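Local coordinates for protein MgGH51 (Meripilus giganteus, PDB 6ZPZ) that hydrolyses terminal non-reducing alpha-L-arabinofuranosyl units, probably to release arabinose from plant cell-wall polysaccharides, at residues Gly230-Gly235 against Val258-Tyr263; Val1-Asn6 against Trp537-Ala542; Tyr397-Tyr402 against Thr423-Gly428. All coordinates share one frame; numbering follows the deposited sequence.

How the contacts relate
Contacts 1 and 3 belong to the (beta/alpha)8 barrel and both touch the bound cyclopentyl sulfate; their centres lie 21 Å apart and their nearest atoms about 6 Å. Contact 1 joins helix 231-234, after barrel strand 224-227, to the loop between strands 257-258 and 264-265. Contact 3 pairs neighbouring barrel strands 396-403 and 424-432 and comes later in the chain. Contact 2 encloses both in sequence, bringing strand 2-4 back to strand 535-541 in the C-terminal beta region, with its centre 42 Å from that of contact 1 and 25 Å from that of contact 3. The N-terminus is thus anchored in the accessory domain, while the barrel between carries the ligand.

Contact 1 of 3, residues Gly230-Gly235 against Val258-Tyr263; sequences GNNLEG and VGDWGY. With LX5 ([(1~{S},2~{S},3~{S},4~{S})-2-(hydroxymethyl)-3,4-bis(oxidanyl)cyclopentyl] hydrogen sulfate), chain G.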
loop_
_atom_site.group_PDB
_atom_site.type_symbol
_atom_site.label_atom_id
_atom_site.label_comp_id
_atom_site.label_asym_id
_atom_site.label_seq_id
_atom_site.Cartn_x
_atom_site.Cartn_y
_atom_site.Cartn_z
ATOM N N GLY A 230 5.394 -9.106 -1.008
ATOM C CA GLY A 230 4.870 -8.904 -2.342
ATOM C C GLY A 230 5.889 -9.164 -3.458
ATOM O O GLY A 230 7.079 -9.148 -3.250
ATOM N N ASN A 231 5.388 -9.426 -4.647
ATOM C CA ASN A 231 6.201 -9.612 -5.868
ATOM C C ASN A 231 7.170 -8.457 -6.012
ATOM O O ASN A 231 8.279 -8.704 -6.420
ATOM C CB ASN A 231 5.338 -9.759 -7.106
ATOM C CG ASN A 231 4.634 -11.096 -7.137
ATOM O OD1 ASN A 231 4.722 -11.865 -6.190
ATOM N ND2 ASN A 231 3.947 -11.358 -8.226
ATOM N N ASN A 232 6.750 -7.239 -5.678
ATOM C CA ASN A 232 7.587 -6.043 -5.927
ATOM C C ASN A 232 8.894 -6.083 -5.105
ATOM O O ASN A 232 9.833 -5.347 -5.469
ATOM C CB ASN A 232 6.811 -4.767 -5.698
ATOM C CG ASN A 232 7.327 -3.613 -6.525
ATOM O OD1 ASN A 232 7.404 -3.716 -7.757
ATOM N ND2 ASN A 232 7.637 -2.507 -5.865
ATOM N N LEU A 233 8.978 -6.891 -4.050
ATOM C CA LEU A 233 10.248 -7.095 -3.308
ATOM C C LEU A 233 11.266 -7.810 -4.195
ATOM O O LEU A 233 12.479 -7.572 -4.056
ATOM C CB LEU A 233 9.949 -7.998 -2.120
ATOM C CG LEU A 233 11.145 -8.415 -1.295
ATOM C CD1 LEU A 233 11.732 -7.228 -0.515
ATOM C CD2 LEU A 233 10.741 -9.547 -0.350
ATOM N N GLU A 234 10.777 -8.745 -4.992
ATOM C CA GLU A 234 11.651 -9.816 -5.534
ATOM C C GLU A 234 12.500 -9.317 -6.694
ATOM O O GLU A 234 13.597 -9.811 -6.858
ATOM C CB GLU A 234 10.803 -11.003 -5.927
ATOM C CG GLU A 234 10.270 -11.688 -4.700
ATOM C CD GLU A 234 9.512 -12.950 -5.000
ATOM O OE1 GLU A 234 9.992 -14.005 -4.589
ATOM O OE2 GLU A 234 8.422 -12.856 -5.607
ATOM N N GLY A 235 11.985 -8.443 -7.538
ATOM C CA GLY A 235 12.668 -8.115 -8.795
ATOM C C GLY A 235 12.437 -9.200 -9.832
ATOM O O GLY A 235 11.941 -10.290 -9.493
ATOM N N VAL A 258 13.178 -0.745 -11.857
ATOM C CA VAL A 258 12.033 -1.379 -12.562
ATOM C C VAL A 258 11.378 -2.329 -11.564
ATOM O O VAL A 258 12.044 -3.211 -11.063
ATOM C CB VAL A 258 12.489 -2.093 -13.845
ATOM C CG1 VAL A 258 11.370 -2.855 -14.532
ATOM C CG2 VAL A 258 13.119 -1.097 -14.811
ATOM N N GLY A 259 10.128 -2.047 -11.228
ATOM C CA GLY A 259 9.341 -2.876 -10.315
ATOM C C GLY A 259 8.840 -4.116 -11.026
ATOM O O GLY A 259 9.200 -4.348 -12.193
ATOM N N ASP A 260 7.980 -4.875 -10.368
ATOM C CA ASP A 260 7.527 -6.195 -10.872
ATOM C C ASP A 260 6.109 -6.107 -11.448
ATOM O O ASP A 260 5.520 -7.140 -11.619
ATOM C CB ASP A 260 7.751 -7.205 -9.752
ATOM C CG ASP A 260 9.245 -7.217 -9.501
ATOM O OD1 ASP A 260 9.985 -7.486 -10.500
ATOM O OD2 ASP A 260 9.668 -6.788 -8.376
ATOM N N TRP A 261 5.602 -4.911 -11.773
ATOM C CA TRP A 261 4.213 -4.750 -12.259
ATOM C C TRP A 261 4.183 -3.869 -13.510
ATOM O O TRP A 261 3.137 -3.252 -13.775
ATOM C CB TRP A 261 3.377 -4.211 -11.094
ATOM C CG TRP A 261 3.299 -5.169 -9.954
ATOM C CD1 TRP A 261 3.898 -5.079 -8.726
ATOM C CD2 TRP A 261 2.594 -6.417 -9.970
ATOM N NE1 TRP A 261 3.555 -6.175 -7.972
ATOM C CE2 TRP A 261 2.773 -7.013 -8.711
ATOM C CE3 TRP A 261 1.795 -7.073 -10.920
ATOM C CZ2 TRP A 261 2.192 -8.244 -8.377
ATOM C CZ3 TRP A 261 1.204 -8.270 -10.588
ATOM C CH2 TRP A 261 1.423 -8.866 -9.336
ATOM N N GLY A 262 5.310 -3.823 -14.236
ATOM C CA GLY A 262 5.435 -3.201 -15.563
ATOM C C GLY A 262 5.862 -1.739 -15.508
ATOM O O GLY A 262 5.795 -1.058 -16.556
ATOM N N TYR A 263 6.215 -1.178 -14.342
ATOM C CA TYR A 263 6.618 0.249 -14.307
ATOM C C TYR A 263 7.812 0.485 -13.389
ATOM O O TYR A 263 8.065 -0.266 -12.407
ATOM C CB TYR A 263 5.435 1.145 -13.933
ATOM C CG TYR A 263 4.763 0.819 -12.632
ATOM C CD1 TYR A 263 5.121 1.459 -11.458
ATOM C CD2 TYR A 263 3.705 -0.061 -12.593
ATOM C CE1 TYR A 263 4.470 1.182 -10.270
ATOM C CE2 TYR A 263 3.042 -0.345 -11.405
ATOM C CZ TYR A 263 3.433 0.277 -10.237
ATOM O OH TYR A 263 2.757 0.046 -9.066
HETATM C C1 LX5 G . 0.108 -11.827 -5.250
HETATM C C2 LX5 G . 0.877 -12.381 -4.075
HETATM C C6 LX5 G . -0.598 -9.323 -5.493
HETATM C C5 LX5 G . 0.527 -10.362 -5.425
HETATM C C3 LX5 G . 2.088 -11.521 -3.861
HETATM C C4 LX5 G . 1.578 -10.166 -4.347
HETATM O O7 LX5 G . -1.314 -9.215 -4.258
HETATM O O8 LX5 G . 2.586 -9.438 -5.053
HETATM O O9 LX5 G . 2.578 -11.582 -2.512
HETATM O O10 LX5 G . 0.704 -12.662 -6.238
HETATM S S11 LX5 G . -0.103 -13.201 -7.369
HETATM O O12 LX5 G . -0.400 -11.876 -7.907
HETATM O O13 LX5 G . 0.651 -14.070 -8.269
HETATM O O14 LX5 G . -1.191 -13.982 -6.710
HETATM O O HOH W 1 4.523 -9.615 -10.526
#
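D260 packs against the short, weakly bonded helix 231-234, its CB 3.7 Å from N231 O. The side chain sets out with CG anti to its own carbonyl carbon (chi1 -62°), which carries the carboxylate to G235, just after the helix. CG itself lies 3.6 Å from both N231 O and G235 N. OD1 packs against the backbone of G235, 3.2 Å from its CA, whereas OD2 accepts the G235 N-H at 3.0 Å; this donor approaches from above the carboxylate plane, and the bond is bent (136° at the hydrogen). OD2 also lies close to the carbonyl oxygens of N231 and N232, a gathering of acceptors that the salt bridge from R257 to OD2 probably makes tolerable. Cut back to an alanine here, the loop would probably leave the G235 N-H and the charge of R257 without their carboxylate and unfasten the helix end. The backbone of D260 is held separately: its N-H points almost straight at N232 OD1 (2.9 Å), in the plane of that amide, while N232 ND2 is held by N265. Beside this pair, the N231 amide runs nearly parallel to the W261 indole, planes 5° apart, with ND2 3.6 Å from CZ2. A water perched over the rim of the indole accepts from N231 ND2 and donates to D260 O. W261 NE1 is bonded to E23, and N350 takes N231 OD1, steadying both groups. N231 N donates to ligand O8 at 2.8 Å, and the same hydroxyl lies at the edge of W261. A helix and loop meeting at the carboxyl ends of the strands, around a sugar-like ligand, are characteristic of the active-site mouth of a (beta/alpha)8 glycoside hydrolase.

Contact 2 of 3, residues Val1-Asn6 against Trp537-Ala542; sequences VTVTVN and WSITRA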
loop_
_atom_site.group_PDB
_atom_site.type_symbol
_atom_site.label_atom_id
_atom_site.label_comp_id
_atom_site.label_asym_id
_atom_site.label_seq_id
_atom_site.Cartn_x
_atom_site.Cartn_y
_atom_site.Cartn_z
ATOM N N VAL A 1 -30.751 -19.399 14.412
ATOM C CA VAL A 1 -29.797 -20.172 15.244
ATOM C C VAL A 1 -29.664 -19.462 16.594
ATOM O O VAL A 1 -29.651 -18.216 16.631
ATOM C CB VAL A 1 -28.443 -20.385 14.518
ATOM C CG1 VAL A 1 -27.866 -19.112 13.928
ATOM C CG2 VAL A 1 -27.394 -21.082 15.381
ATOM N N THR A 2 -29.651 -20.225 17.678
ATOM C CA THR A 2 -29.346 -19.697 19.017
ATOM C C THR A 2 -27.839 -19.757 19.206
ATOM O O THR A 2 -27.264 -20.826 19.060
ATOM C CB THR A 2 -30.103 -20.415 20.141
ATOM O OG1 THR A 2 -31.482 -20.271 19.821
ATOM C CG2 THR A 2 -29.828 -19.815 21.502
ATOM N N VAL A 3 -27.259 -18.604 19.502
ATOM C CA VAL A 3 -25.804 -18.441 19.738
ATOM C C VAL A 3 -25.616 -18.111 21.205
ATOM O O VAL A 3 -26.018 -17.018 21.600
ATOM C CB VAL A 3 -25.202 -17.373 18.817
ATOM C CG1 VAL A 3 -23.735 -17.133 19.150
ATOM C CG2 VAL A 3 -25.396 -17.786 17.362
ATOM N N THR A 4 -25.076 -19.069 21.959
ATOM C CA THR A 4 -24.665 -18.870 23.364
ATOM C C THR A 4 -23.270 -18.279 23.361
ATOM O O THR A 4 -22.393 -18.803 22.665
ATOM C CB THR A 4 -24.731 -20.160 24.186
ATOM O OG1 THR A 4 -25.998 -20.745 23.900
ATOM C CG2 THR A 4 -24.587 -19.922 25.668
ATOM N N VAL A 5 -23.117 -17.191 24.085
ATOM C CA VAL A 5 -21.823 -16.487 24.261
ATOM C C VAL A 5 -21.257 -16.856 25.630
ATOM O O VAL A 5 -21.910 -16.554 26.634
ATOM C CB VAL A 5 -22.033 -14.983 24.074
ATOM C CG1 VAL A 5 -20.718 -14.224 24.067
ATOM C CG2 VAL A 5 -22.831 -14.735 22.800
ATOM N N ASN A 6 -20.088 -17.491 25.660
ATOM C CA ASN A 6 -19.353 -17.795 26.919
ATOM C C ASN A 6 -18.788 -16.477 27.467
ATOM O O ASN A 6 -18.217 -15.729 26.685
ATOM C CB ASN A 6 -18.281 -18.857 26.651
ATOM C CG ASN A 6 -17.637 -19.483 27.877
ATOM O OD1 ASN A 6 -17.768 -19.006 29.007
ATOM N ND2 ASN A 6 -16.895 -20.550 27.648
ATOM N N TRP A 537 -20.036 -16.002 12.734
ATOM C CA TRP A 537 -19.868 -14.889 13.679
ATOM C C TRP A 537 -18.589 -15.088 14.473
ATOM O O TRP A 537 -18.030 -16.190 14.514
ATOM C CB TRP A 537 -21.096 -14.760 14.581
ATOM C CG TRP A 537 -21.428 -16.082 15.191
ATOM C CD1 TRP A 537 -20.953 -16.579 16.368
ATOM C CD2 TRP A 537 -22.267 -17.106 14.635
ATOM N NE1 TRP A 537 -21.426 -17.847 16.570
ATOM C CE2 TRP A 537 -22.249 -18.192 15.540
ATOM C CE3 TRP A 537 -23.019 -17.230 13.467
ATOM C CZ2 TRP A 537 -22.979 -19.361 15.324
ATOM C CZ3 TRP A 537 -23.717 -18.398 13.236
ATOM C CH2 TRP A 537 -23.676 -19.461 14.146
ATOM N N SER A 538 -18.204 -14.040 15.157
ATOM C CA SER A 538 -17.048 -14.027 16.065
ATOM C C SER A 538 -17.293 -12.947 17.091
ATOM O O SER A 538 -17.693 -11.854 16.702
ATOM C CB SER A 538 -15.747 -13.805 15.308
ATOM O OG SER A 538 -14.698 -13.775 16.258
ATOM N N ILE A 539 -17.088 -13.260 18.355
ATOM C CA ILE A 539 -17.344 -12.325 19.457
ATOM C C ILE A 539 -16.055 -12.110 20.232
ATOM O O ILE A 539 -15.430 -13.085 20.676
ATOM C CB ILE A 539 -18.487 -12.850 20.348
ATOM C CG1 ILE A 539 -19.695 -13.250 19.493
ATOM C CG2 ILE A 539 -18.820 -11.845 21.429
ATOM C CD1 ILE A 539 -20.752 -13.975 20.288
ATOM N N THR A 540 -15.722 -10.844 20.432
ATOM C CA THR A 540 -14.600 -10.413 21.277
ATOM C C THR A 540 -15.128 -9.377 22.267
ATOM O O THR A 540 -16.237 -8.836 22.074
ATOM C CB THR A 540 -13.435 -9.907 20.405
ATOM O OG1 THR A 540 -13.890 -8.764 19.684
ATOM C CG2 THR A 540 -12.897 -10.941 19.430
ATOM N N ARG A 541 -14.338 -9.080 23.274
ATOM C CA ARG A 541 -14.724 -8.139 24.346
ATOM C C ARG A 541 -13.492 -7.375 24.794
ATOM O O ARG A 541 -12.395 -8.010 24.938
ATOM C CB ARG A 541 -15.326 -8.969 25.481
ATOM C CG ARG A 541 -15.762 -8.158 26.678
ATOM C CD ARG A 541 -16.559 -9.042 27.614
ATOM N NE ARG A 541 -16.929 -8.287 28.800
ATOM C CZ ARG A 541 -16.086 -8.051 29.795
ATOM N NH1 ARG A 541 -14.846 -8.538 29.760
ATOM N NH2 ARG A 541 -16.498 -7.359 30.834
ATOM N N ALA A 542 -13.640 -6.072 24.958
ATOM C CA ALA A 542 -12.610 -5.192 25.550
ATOM C C ALA A 542 -12.681 -5.398 27.073
ATOM O O ALA A 542 -13.699 -5.062 27.672
ATOM C CB ALA A 542 -12.814 -3.743 25.159
#
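V3 lays its CG2 methyl over one face of the W537 indole, 3.9 Å from the centroid of the six-membered ring and 25° off the ring normal, a CH-pi contact displaced toward the rim at CZ2. Its other methyl, CG1, comes 3.5 Å from NE1 of W537. The indole is set in place by a first torsion that puts CG between the backbone N and the carbonyl carbon (chi1 51°). Its N-H is bonded to T527 O, which fixes the turn of the ring against V3; T527 also receives the T4 N-H on its hydroxyl, so one residue braces both strands. At the outer end V1 CG1 adds a looser contact, 4.2 Å from CH2 of W537. Two residues further along, V5 and I539 take over. Both V5 methyls face I539 CD1, CG2 at 3.3 Å and CG1 at 3.8 Å; the first distance is shorter than usual van der Waals contact, and the methyls are pressed hard together. L524 touches both V5 and I539 and closes this apolar patch, while L562 lies against W537. The backbones stay apart, with V3 and W537 CA atoms 9.2 Å from each other, so the strands meet through side chains and not as sheet partners. Strand 2-4 pairs with strand 560-565 in a small mixed sheet, whereas strand 535-541 belongs to the antiparallel sheet facing it, as in the beta-sandwich domain of this family. The chemistry is wholly apolar across the interface: shape and burial hold the N-terminal strand against the second sheet, and the indole N-H, a polar group at this apolar contact, is satisfied by T527 O.

Contact 3 of 3, residues Tyr397-Tyr402 against Thr423-Gly428; sequences YDVHVY and TTYFEG. With LX5 ([(1~{S},2~{S},3~{S},4~{S})-2-(hydroxymethyl)-3,4-bis(oxidanyl)cyclopentyl] hydrogen sulfate), chain G.
Y397 and Y425 sit abreast on neighbouring parallel strands, and the backbone between them is the tight part of the contact. F426 N donates to Y397 O at 2.8 Å, V399 N to F426 O at 2.7 Å, both nearly straight, and Y397 N to T424 O more loosely. On the face that carries D398 and F426, the two side chains run alongside each other, pointing the same way: D398 OD1 lies over one face of the phenyl ring, the carboxylate tilted 23° from the ring plane. CG of D398 is anti to the backbone N (chi1 -179°), which also brings OD1 3.0 Å from G428 N, whose one N-H is shared weakly between this oxygen and V399 O. G428 CA rests over the rim of the F426 ring. R226 is salt-bridged to the D398 carboxylate, while H400 ND1 bonds E351. The face of Y397 and Y425 is looser: Y425 CD1 touches Y397 CB at 3.9 Å and V399 CG2 at 4.0 Å. T423, which touches a bound NAG, makes the loose end, its CG2 approaching the Y397 ring only at the edge. Partly exposed V401 puts CG1 3.2 Å from E427 OE2, whose companion OE1 is held by Y415. The strands stay paired beyond G428, through V401 and E429, and Y402 OH shares a hydrogen bond of 2.7 Å with ligand O7. Strand 396-403, helix 405-410 and strand 424-432 form a beta-alpha-beta unit of the barrel, flanked by strand 378-381 beside D398 and strand 474-479 beside F426.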
loop_
_atom_site.group_PDB
_atom_site.type_symbol
_atom_site.label_atom_id
_atom_site.label_comp_id
_atom_site.label_asym_id
_atom_site.label_seq_id
_atom_site.Cartn_x
_atom_site.Cartn_y
_atom_site.Cartn_z
ATOM N N TYR A 397 4.178 -18.852 9.557
ATOM C CA TYR A 397 3.981 -18.931 8.107
ATOM C C TYR A 397 3.039 -17.826 7.639
ATOM O O TYR A 397 2.105 -17.425 8.353
ATOM C CB TYR A 397 3.398 -20.277 7.703
ATOM C CG TYR A 397 4.432 -21.359 7.529
ATOM C CD1 TYR A 397 5.112 -21.496 6.320
ATOM C CD2 TYR A 397 4.707 -22.262 8.546
ATOM C CE1 TYR A 397 6.028 -22.512 6.120
ATOM C CE2 TYR A 397 5.624 -23.285 8.358
ATOM C CZ TYR A 397 6.270 -23.412 7.138
ATOM O OH TYR A 397 7.154 -24.434 6.949
ATOM N N ASP A 398 3.334 -17.354 6.435
ATOM C CA ASP A 398 2.486 -16.424 5.665
ATOM C C ASP A 398 1.688 -17.293 4.707
ATOM O O ASP A 398 2.281 -17.925 3.826
ATOM C CB ASP A 398 3.277 -15.323 4.957
ATOM C CG ASP A 398 2.406 -14.359 4.190
ATOM O OD1 ASP A 398 1.183 -14.513 4.258
ATOM O OD2 ASP A 398 2.962 -13.512 3.453
ATOM N N VAL A 399 0.384 -17.298 4.894
ATOM C CA VAL A 399 -0.588 -18.119 4.118
ATOM C C VAL A 399 -1.358 -17.200 3.179
ATOM O O VAL A 399 -1.930 -16.190 3.647
ATOM C CB VAL A 399 -1.548 -18.900 5.039
ATOM C CG1 VAL A 399 -2.480 -19.788 4.199
ATOM C CG2 VAL A 399 -0.789 -19.717 6.077
ATOM N N HIS A 400 -1.316 -17.532 1.899
ATOM C CA HIS A 400 -1.959 -16.791 0.794
ATOM C C HIS A 400 -3.135 -17.582 0.223
ATOM O O HIS A 400 -2.985 -18.798 -0.006
ATOM C CB HIS A 400 -0.922 -16.496 -0.289
ATOM C CG HIS A 400 0.143 -15.559 0.165
ATOM N ND1 HIS A 400 1.077 -15.033 -0.708
ATOM C CD2 HIS A 400 0.401 -15.006 1.372
ATOM C CE1 HIS A 400 1.874 -14.222 -0.065
ATOM N NE2 HIS A 400 1.496 -14.193 1.228
ATOM N N VAL A 401 -4.233 -16.890 -0.079
ATOM C CA VAL A 401 -5.323 -17.523 -0.840
ATOM C C VAL A 401 -6.107 -16.452 -1.574
ATOM O O VAL A 401 -6.595 -15.493 -0.951
ATOM C CB VAL A 401 -6.211 -18.430 0.029
ATOM C CG1 VAL A 401 -6.918 -17.711 1.160
ATOM C CG2 VAL A 401 -7.217 -19.176 -0.836
ATOM N N TYR A 402 -6.163 -16.640 -2.873
ATOM C CA TYR A 402 -7.120 -15.989 -3.792
ATOM C C TYR A 402 -8.156 -17.037 -4.184
ATOM O O TYR A 402 -7.771 -18.151 -4.600
ATOM C CB TYR A 402 -6.358 -15.397 -4.967
ATOM C CG TYR A 402 -5.591 -14.146 -4.626
ATOM C CD1 TYR A 402 -6.123 -13.186 -3.781
ATOM C CD2 TYR A 402 -4.343 -13.910 -5.172
ATOM C CE1 TYR A 402 -5.432 -12.032 -3.506
ATOM C CE2 TYR A 402 -3.637 -12.752 -4.902
ATOM C CZ TYR A 402 -4.181 -11.819 -4.041
ATOM O OH TYR A 402 -3.543 -10.646 -3.795
ATOM N N THR A 423 3.268 -22.433 16.611
ATOM C CA THR A 423 3.376 -21.810 15.263
ATOM C C THR A 423 2.234 -20.802 15.137
ATOM O O THR A 423 1.113 -21.133 15.561
ATOM C CB THR A 423 3.312 -22.793 14.088
ATOM O OG1 THR A 423 4.193 -23.890 14.339
ATOM C CG2 THR A 423 3.673 -22.129 12.776
ATOM N N THR A 424 2.519 -19.615 14.612
ATOM C CA THR A 424 1.469 -18.604 14.361
ATOM C C THR A 424 1.384 -18.378 12.868
ATOM O O THR A 424 2.377 -18.632 12.168
ATOM C CB THR A 424 1.693 -17.319 15.154
ATOM O OG1 THR A 424 2.984 -16.806 14.817
ATOM C CG2 THR A 424 1.553 -17.516 16.648
ATOM N N TYR A 425 0.218 -17.932 12.412
ATOM C CA TYR A 425 -0.096 -17.843 10.986
ATOM C C TYR A 425 -0.500 -16.410 10.675
ATOM O O TYR A 425 -1.257 -15.807 11.422
ATOM C CB TYR A 425 -1.119 -18.914 10.619
ATOM C CG TYR A 425 -0.583 -20.310 10.799
ATOM C CD1 TYR A 425 0.145 -20.925 9.794
ATOM C CD2 TYR A 425 -0.704 -20.971 12.004
ATOM C CE1 TYR A 425 0.652 -22.202 9.953
ATOM C CE2 TYR A 425 -0.164 -22.229 12.195
ATOM C CZ TYR A 425 0.521 -22.841 11.168
ATOM O OH TYR A 425 1.032 -24.084 11.364
ATOM N N PHE A 426 0.051 -15.929 9.579
ATOM C CA PHE A 426 -0.205 -14.617 8.958
ATOM C C PHE A 426 -0.951 -14.879 7.664
ATOM O O PHE A 426 -0.366 -15.453 6.713
ATOM C CB PHE A 426 1.121 -13.897 8.722
ATOM C CG PHE A 426 1.066 -12.597 7.965
ATOM C CD1 PHE A 426 -0.064 -11.788 7.971
ATOM C CD2 PHE A 426 2.178 -12.170 7.251
ATOM C CE1 PHE A 426 -0.063 -10.584 7.284
ATOM C CE2 PHE A 426 2.190 -10.962 6.585
ATOM C CZ PHE A 426 1.061 -10.171 6.592
ATOM N N GLU A 427 -2.220 -14.489 7.617
ATOM C CA GLU A 427 -2.962 -14.582 6.352
ATOM C C GLU A 427 -2.610 -13.331 5.552
ATOM O O GLU A 427 -3.400 -12.400 5.555
ATOM C CB GLU A 427 -4.454 -14.735 6.591
ATOM C CG GLU A 427 -5.170 -15.225 5.346
ATOM C CD GLU A 427 -5.250 -16.722 5.177
ATOM O OE1 GLU A 427 -4.899 -17.436 6.117
ATOM O OE2 GLU A 427 -5.606 -17.156 4.081
ATOM N N GLY A 428 -1.463 -13.352 4.870
ATOM C CA GLY A 428 -0.759 -12.129 4.465
ATOM C C GLY A 428 -1.235 -11.628 3.120
ATOM O O GLY A 428 -0.908 -10.473 2.765
HETATM C C1 LX5 G . 0.108 -11.827 -5.250
HETATM C C2 LX5 G . 0.877 -12.381 -4.075
HETATM C C6 LX5 G . -0.598 -9.323 -5.493
HETATM C C5 LX5 G . 0.527 -10.362 -5.425
HETATM C C3 LX5 G . 2.088 -11.521 -3.861
HETATM C C4 LX5 G . 1.578 -10.166 -4.347
HETATM O O7 LX5 G . -1.314 -9.215 -4.258
HETATM O O8 LX5 G . 2.586 -9.438 -5.053
HETATM O O9 LX5 G . 2.578 -11.582 -2.512
HETATM O O10 LX5 G . 0.704 -12.662 -6.238
HETATM S S11 LX5 G . -0.103 -13.201 -7.369
HETATM O O12 LX5 G . -0.400 -11.876 -7.907
HETATM O O13 LX5 G . 0.651 -14.070 -8.269
HETATM O O14 LX5 G . -1.191 -13.982 -6.710
#